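Local atomic coordinates of tryptophan decarboxylase 1 (Oryza sativa subsp. japonica, PDB entry 6KHO), a protein that catalyses the pyridoxal-phosphate-dependent decarboxylation of tryptophan to tryptamine and of 5-hydroxytryptophan to serotonin, working as a homodimer. Residues M92-F104 and N466-V478. Sequence-based numbering, arbitrary orientation.
Sequences MTHWASPNFFAFF and NKTGKAYVAHTVV
Tyr472 lays its ring among Phe100, Ala102, Phe103 and Thr93, and each approaches it from a different direction. Its edge is directed at the face of Phe100: planes at 80° and centroids 5.4 Å apart mark an offset edge-to-face pair, whose closest atoms are Tyr472 CD2 and Phe100 CE2 at 3.4 Å. Ala102 instead sits over one face: its CB is 3.9 Å from the Tyr472 ring centroid and only 15° off the normal, a CH-pi contact. Phe103 crosses obliquely near the phenol end, its CE2 3.6 Å from Tyr472 OH, and Thr93 brings CG2 against the CD2–CE2 side while its hydroxyl bonds to Gln130 O of the second subunit. A chi1 of -180° sets Tyr472 CG opposite the backbone N, and the side chain runs beside that of Phe100, the two pointing the same way. Between the two segments the backbones form a single beta bridge, Phe100 with Tyr472: Tyr472 N donates to Asn99 O at 3.1 Å, and Phe101 N to Tyr472 O at 3.0 Å. The bridge ties the loop between helices 77-88 and 110-122 to the connection from helix 451-468 into strand 474-478, outermost within this chain's four-stranded antiparallel sheet, in a group II decarboxylase whose cofactor touches Phe104, next in sequence to Phe103. Replacing Tyr472 with an alanine would probably open a gap against Ala102 CB and leave the Phe100 face without its edge-on partner. Near Lys470, waters supplement direct contact of Asn99 CB with Lys470 O (3.4 Å): one accepts from Asn99 ND2 and Lys470 NZ, while another accepts from ND2 and can donate to Gly469 O. Phe101 presents its ring edge to Ala471 CB, 4.0 Å from CE2, and stacks on Phe486. A third water receives the N-H of Ala474 and can donate to Phe101 O.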
loop_
_atom_site.group_PDB
_atom_site.type_symbol
_atom_site.label_atom_id
_atom_site.label_comp_id
_atom_site.label_asym_id
_atom_site.label_seq_id
_atom_site.Cartn_x
_atom_site.Cartn_y
_atom_site.Cartn_z
ATOM N N MET A 92 -12.900 -10.805 15.697
ATOM C CA MET A 92 -12.692 -10.839 14.255
ATOM C C MET A 92 -13.926 -11.331 13.522
ATOM O O MET A 92 -14.664 -12.185 14.016
ATOM C CB MET A 92 -11.554 -11.793 13.894
ATOM C CG MET A 92 -10.167 -11.258 14.000
ATOM S SD MET A 92 -9.090 -12.712 13.883
ATOM C CE MET A 92 -9.519 -13.352 12.264
ATOM N N THR A 93 -14.108 -10.824 12.303
ATOM C CA THR A 93 -14.905 -11.502 11.290
ATOM C C THR A 93 -13.983 -12.454 10.532
ATOM O O THR A 93 -12.921 -12.038 10.057
ATOM C CB THR A 93 -15.530 -10.479 10.341
ATOM O OG1 THR A 93 -16.451 -9.671 11.076
ATOM C CG2 THR A 93 -16.220 -11.157 9.160
ATOM N N HIS A 94 -14.372 -13.721 10.418
ATOM C CA HIS A 94 -13.437 -14.736 9.923
ATOM C C HIS A 94 -13.562 -14.877 8.410
ATOM O O HIS A 94 -14.297 -15.719 7.888
ATOM C CB HIS A 94 -13.647 -16.047 10.662
ATOM C CG HIS A 94 -13.332 -15.934 12.123
ATOM N ND1 HIS A 94 -12.039 -15.817 12.595
ATOM C CD2 HIS A 94 -14.141 -15.846 13.207
ATOM C CE1 HIS A 94 -12.068 -15.693 13.912
ATOM N NE2 HIS A 94 -13.331 -15.702 14.308
ATOM N N TRP A 95 -12.799 -14.042 7.702
ATOM C CA TRP A 95 -12.702 -14.162 6.250
ATOM C C TRP A 95 -12.221 -15.545 5.823
ATOM O O TRP A 95 -12.610 -16.031 4.757
ATOM C CB TRP A 95 -11.763 -13.084 5.709
ATOM C CG TRP A 95 -12.393 -11.743 5.646
ATOM C CD1 TRP A 95 -12.655 -10.910 6.690
ATOM C CD2 TRP A 95 -12.851 -11.067 4.465
ATOM N NE1 TRP A 95 -13.252 -9.758 6.236
ATOM C CE2 TRP A 95 -13.378 -9.826 4.874
ATOM C CE3 TRP A 95 -12.854 -11.386 3.104
ATOM C CZ2 TRP A 95 -13.914 -8.902 3.969
ATOM C CZ3 TRP A 95 -13.392 -10.467 2.207
ATOM C CH2 TRP A 95 -13.921 -9.249 2.645
ATOM N N ALA A 96 -11.396 -16.202 6.648
ATOM C CA ALA A 96 -10.875 -17.522 6.316
ATOM C C ALA A 96 -11.879 -18.638 6.568
ATOM O O ALA A 96 -11.616 -19.782 6.183
ATOM C CB ALA A 96 -9.592 -17.812 7.117
ATOM N N SER A 97 -13.003 -18.347 7.207
ATOM C CA SER A 97 -13.943 -19.412 7.522
ATOM C C SER A 97 -14.486 -20.042 6.243
ATOM O O SER A 97 -14.768 -19.334 5.275
ATOM C CB SER A 97 -15.104 -18.883 8.361
ATOM O OG SER A 97 -16.059 -19.915 8.567
ATOM N N PRO A 98 -14.673 -21.366 6.209
ATOM C CA PRO A 98 -15.376 -21.971 5.066
ATOM C C PRO A 98 -16.822 -21.525 4.945
ATOM O O PRO A 98 -17.442 -21.780 3.908
ATOM C CB PRO A 98 -15.285 -23.479 5.346
ATOM C CG PRO A 98 -15.097 -23.578 6.800
ATOM C CD PRO A 98 -14.304 -22.369 7.224
ATOM N N ASN A 99 -17.370 -20.856 5.956
ATOM C CA ASN A 99 -18.740 -20.363 5.941
ATOM C C ASN A 99 -18.823 -18.857 5.711
ATOM O O ASN A 99 -19.889 -18.266 5.904
ATOM C CB ASN A 99 -19.442 -20.750 7.255
ATOM C CG ASN A 99 -19.541 -22.253 7.437
ATOM O OD1 ASN A 99 -19.715 -22.991 6.457
ATOM N ND2 ASN A 99 -19.408 -22.725 8.687
ATOM N N PHE A 100 -17.716 -18.221 5.333
ATOM C CA PHE A 100 -17.728 -16.825 4.912
ATOM C C PHE A 100 -18.187 -16.776 3.458
ATOM O O PHE A 100 -17.516 -17.325 2.579
ATOM C CB PHE A 100 -16.329 -16.224 5.083
ATOM C CG PHE A 100 -16.232 -14.770 4.740
ATOM C CD1 PHE A 100 -16.092 -14.358 3.421
ATOM C CD2 PHE A 100 -16.242 -13.812 5.739
ATOM C CE1 PHE A 100 -15.983 -13.008 3.100
ATOM C CE2 PHE A 100 -16.122 -12.467 5.435
ATOM C CZ PHE A 100 -16.006 -12.061 4.101
ATOM N N PHE A 101 -19.343 -16.149 3.204
ATOM C CA PHE A 101 -19.949 -16.126 1.871
ATOM C C PHE A 101 -20.134 -14.714 1.321
ATOM O O PHE A 101 -20.865 -14.539 0.341
ATOM C CB PHE A 101 -21.316 -16.831 1.876
ATOM C CG PHE A 101 -21.287 -18.241 2.410
ATOM C CD1 PHE A 101 -20.610 -19.246 1.736
ATOM C CD2 PHE A 101 -21.962 -18.565 3.572
ATOM C CE1 PHE A 101 -20.592 -20.545 2.224
ATOM C CE2 PHE A 101 -21.951 -19.868 4.061
ATOM C CZ PHE A 101 -21.271 -20.855 3.382
ATOM N N ALA A 102 -19.511 -13.707 1.925
ATOM C CA ALA A 102 -19.757 -12.309 1.612
ATOM C C ALA A 102 -18.703 -11.736 0.657
ATOM O O ALA A 102 -17.612 -12.291 0.481
ATOM C CB ALA A 102 -19.799 -11.492 2.905
ATOM N N PHE A 103 -19.054 -10.603 0.038
ATOM C CA PHE A 103 -18.145 -9.800 -0.799
ATOM C C PHE A 103 -17.520 -10.712 -1.856
ATOM O O PHE A 103 -18.259 -11.373 -2.598
ATOM C CB PHE A 103 -17.178 -9.079 0.132
ATOM C CG PHE A 103 -17.869 -8.386 1.281
ATOM C CD1 PHE A 103 -18.816 -7.403 1.038
ATOM C CD2 PHE A 103 -17.602 -8.738 2.595
ATOM C CE1 PHE A 103 -19.477 -6.776 2.084
ATOM C CE2 PHE A 103 -18.257 -8.112 3.651
ATOM C CZ PHE A 103 -19.193 -7.130 3.392
ATOM N N PHE A 104 -16.195 -10.760 -1.983
ATOM C CA PHE A 104 -15.523 -11.859 -2.661
ATOM C C PHE A 104 -14.500 -12.456 -1.699
ATOM O O PHE A 104 -13.939 -11.735 -0.876
ATOM C CB PHE A 104 -14.821 -11.414 -3.951
ATOM C CG PHE A 104 -15.760 -10.892 -5.004
ATOM C CD1 PHE A 104 -16.722 -11.721 -5.577
ATOM C CD2 PHE A 104 -15.686 -9.573 -5.417
ATOM C CE1 PHE A 104 -17.577 -11.236 -6.552
ATOM C CE2 PHE A 104 -16.551 -9.081 -6.394
ATOM C CZ PHE A 104 -17.500 -9.914 -6.949
ATOM N N ASN A 466 -26.925 -14.894 9.645
ATOM C CA ASN A 466 -25.718 -14.358 10.275
ATOM C C ASN A 466 -25.697 -14.591 11.787
ATOM O O ASN A 466 -24.627 -14.841 12.356
ATOM C CB ASN A 466 -25.575 -12.871 9.963
ATOM C CG ASN A 466 -25.282 -12.607 8.482
ATOM O OD1 ASN A 466 -24.936 -13.523 7.726
ATOM N ND2 ASN A 466 -25.435 -11.359 8.067
ATOM N N LYS A 467 -26.852 -14.497 12.465
ATOM C CA LYS A 467 -26.870 -14.734 13.912
ATOM C C LYS A 467 -26.533 -16.179 14.248
ATOM O O LYS A 467 -26.065 -16.461 15.357
ATOM C CB LYS A 467 -28.238 -14.374 14.504
ATOM C CG LYS A 467 -29.382 -15.162 13.882
ATOM C CD LYS A 467 -30.682 -15.120 14.685
ATOM C CE LYS A 467 -31.607 -16.262 14.265
ATOM N NZ LYS A 467 -30.938 -17.590 14.401
ATOM N N THR A 468 -26.750 -17.088 13.297
ATOM C CA THR A 468 -26.421 -18.500 13.470
ATOM C C THR A 468 -24.931 -18.718 13.747
ATOM O O THR A 468 -24.557 -19.622 14.507
ATOM C CB THR A 468 -26.859 -19.246 12.209
ATOM O OG1 THR A 468 -28.268 -19.505 12.281
ATOM C CG2 THR A 468 -26.146 -20.532 12.052
ATOM N N GLY A 469 -24.067 -17.910 13.145
ATOM C CA GLY A 469 -22.649 -18.168 13.206
ATOM C C GLY A 469 -22.154 -19.208 12.226
ATOM O O GLY A 469 -20.940 -19.435 12.154
ATOM N N LYS A 470 -23.047 -19.856 11.483
ATOM C CA LYS A 470 -22.663 -20.819 10.461
ATOM C C LYS A 470 -22.741 -20.231 9.056
ATOM O O LYS A 470 -22.700 -20.975 8.070
ATOM C CB LYS A 470 -23.532 -22.076 10.568
ATOM C CG LYS A 470 -23.437 -22.778 11.937
ATOM C CD LYS A 470 -22.609 -24.062 11.865
ATOM C CE LYS A 470 -21.117 -23.778 11.972
ATOM N NZ LYS A 470 -20.292 -25.031 12.041
ATOM N N ALA A 471 -22.854 -18.911 8.951
ATOM C CA ALA A 471 -22.855 -18.222 7.671
ATOM C C ALA A 471 -22.501 -16.765 7.902
ATOM O O ALA A 471 -22.691 -16.232 8.999
ATOM C CB ALA A 471 -24.211 -18.324 6.966
ATOM N N TYR A 472 -21.947 -16.141 6.867
ATOM C CA TYR A 472 -21.925 -14.689 6.747
ATOM C C TYR A 472 -22.387 -14.377 5.335
ATOM O O TYR A 472 -21.690 -14.695 4.365
ATOM C CB TYR A 472 -20.549 -14.105 7.007
ATOM C CG TYR A 472 -20.483 -12.599 6.894
ATOM C CD1 TYR A 472 -21.638 -11.812 6.957
ATOM C CD2 TYR A 472 -19.264 -11.957 6.709
ATOM C CE1 TYR A 472 -21.568 -10.428 6.851
ATOM C CE2 TYR A 472 -19.185 -10.586 6.606
ATOM C CZ TYR A 472 -20.337 -9.824 6.674
ATOM O OH TYR A 472 -20.246 -8.460 6.575
ATOM N N VAL A 473 -23.572 -13.789 5.229
ATOM C CA VAL A 473 -24.182 -13.423 3.962
ATOM C C VAL A 473 -24.415 -11.921 3.992
ATOM O O VAL A 473 -24.831 -11.371 5.019
ATOM C CB VAL A 473 -25.503 -14.189 3.737
ATOM C CG1 VAL A 473 -26.197 -13.721 2.477
ATOM C CG2 VAL A 473 -25.231 -15.674 3.669
ATOM N N ALA A 474 -24.107 -11.250 2.890
ATOM C CA ALA A 474 -24.414 -9.835 2.776
ATOM C C ALA A 474 -25.196 -9.613 1.489
ATOM O O ALA A 474 -25.305 -10.500 0.636
ATOM C CB ALA A 474 -23.150 -8.972 2.832
ATOM N N HIS A 475 -25.769 -8.428 1.355
ATOM C CA HIS A 475 -26.785 -8.219 0.340
ATOM C C HIS A 475 -26.333 -7.179 -0.670
ATOM O O HIS A 475 -25.294 -6.529 -0.525
ATOM C CB HIS A 475 -28.116 -7.779 0.970
ATOM C CG HIS A 475 -28.149 -6.331 1.347
ATOM N ND1 HIS A 475 -27.600 -5.855 2.517
ATOM C CD2 HIS A 475 -28.651 -5.251 0.700
ATOM C CE1 HIS A 475 -27.765 -4.545 2.579
ATOM N NE2 HIS A 475 -28.403 -4.154 1.489
ATOM N N THR A 476 -27.166 -7.017 -1.693
ATOM C CA THR A 476 -26.983 -5.986 -2.697
ATOM C C THR A 476 -28.363 -5.625 -3.234
ATOM O O THR A 476 -29.369 -6.239 -2.869
ATOM C CB THR A 476 -26.030 -6.459 -3.804
ATOM O OG1 THR A 476 -25.655 -5.351 -4.628
ATOM C CG2 THR A 476 -26.676 -7.535 -4.647
ATOM N N VAL A 477 -28.400 -4.620 -4.105
ATOM C CA VAL A 477 -29.635 -4.137 -4.720
ATOM C C VAL A 477 -29.494 -4.280 -6.230
ATOM O O VAL A 477 -28.612 -3.654 -6.832
ATOM C CB VAL A 477 -29.934 -2.677 -4.343
ATOM C CG1 VAL A 477 -31.152 -2.177 -5.118
ATOM C CG2 VAL A 477 -30.145 -2.530 -2.838
ATOM N N VAL A 478 -30.360 -5.093 -6.837
ATOM C CA VAL A 478 -30.321 -5.389 -8.267
ATOM C C VAL A 478 -31.678 -5.026 -8.860
ATOM O O VAL A 478 -32.675 -5.714 -8.603
ATOM C CB VAL A 478 -29.996 -6.862 -8.543
ATOM C CG1 VAL A 478 -29.998 -7.123 -10.036
ATOM C CG2 VAL A 478 -28.660 -7.252 -7.902
HETATM O O HOH W 1 -18.953 -21.092 11.140
HETATM O O HOH W 2 -19.742 -25.640 9.484
HETATM O O HOH W 3 -23.040 -12.532 0.760
#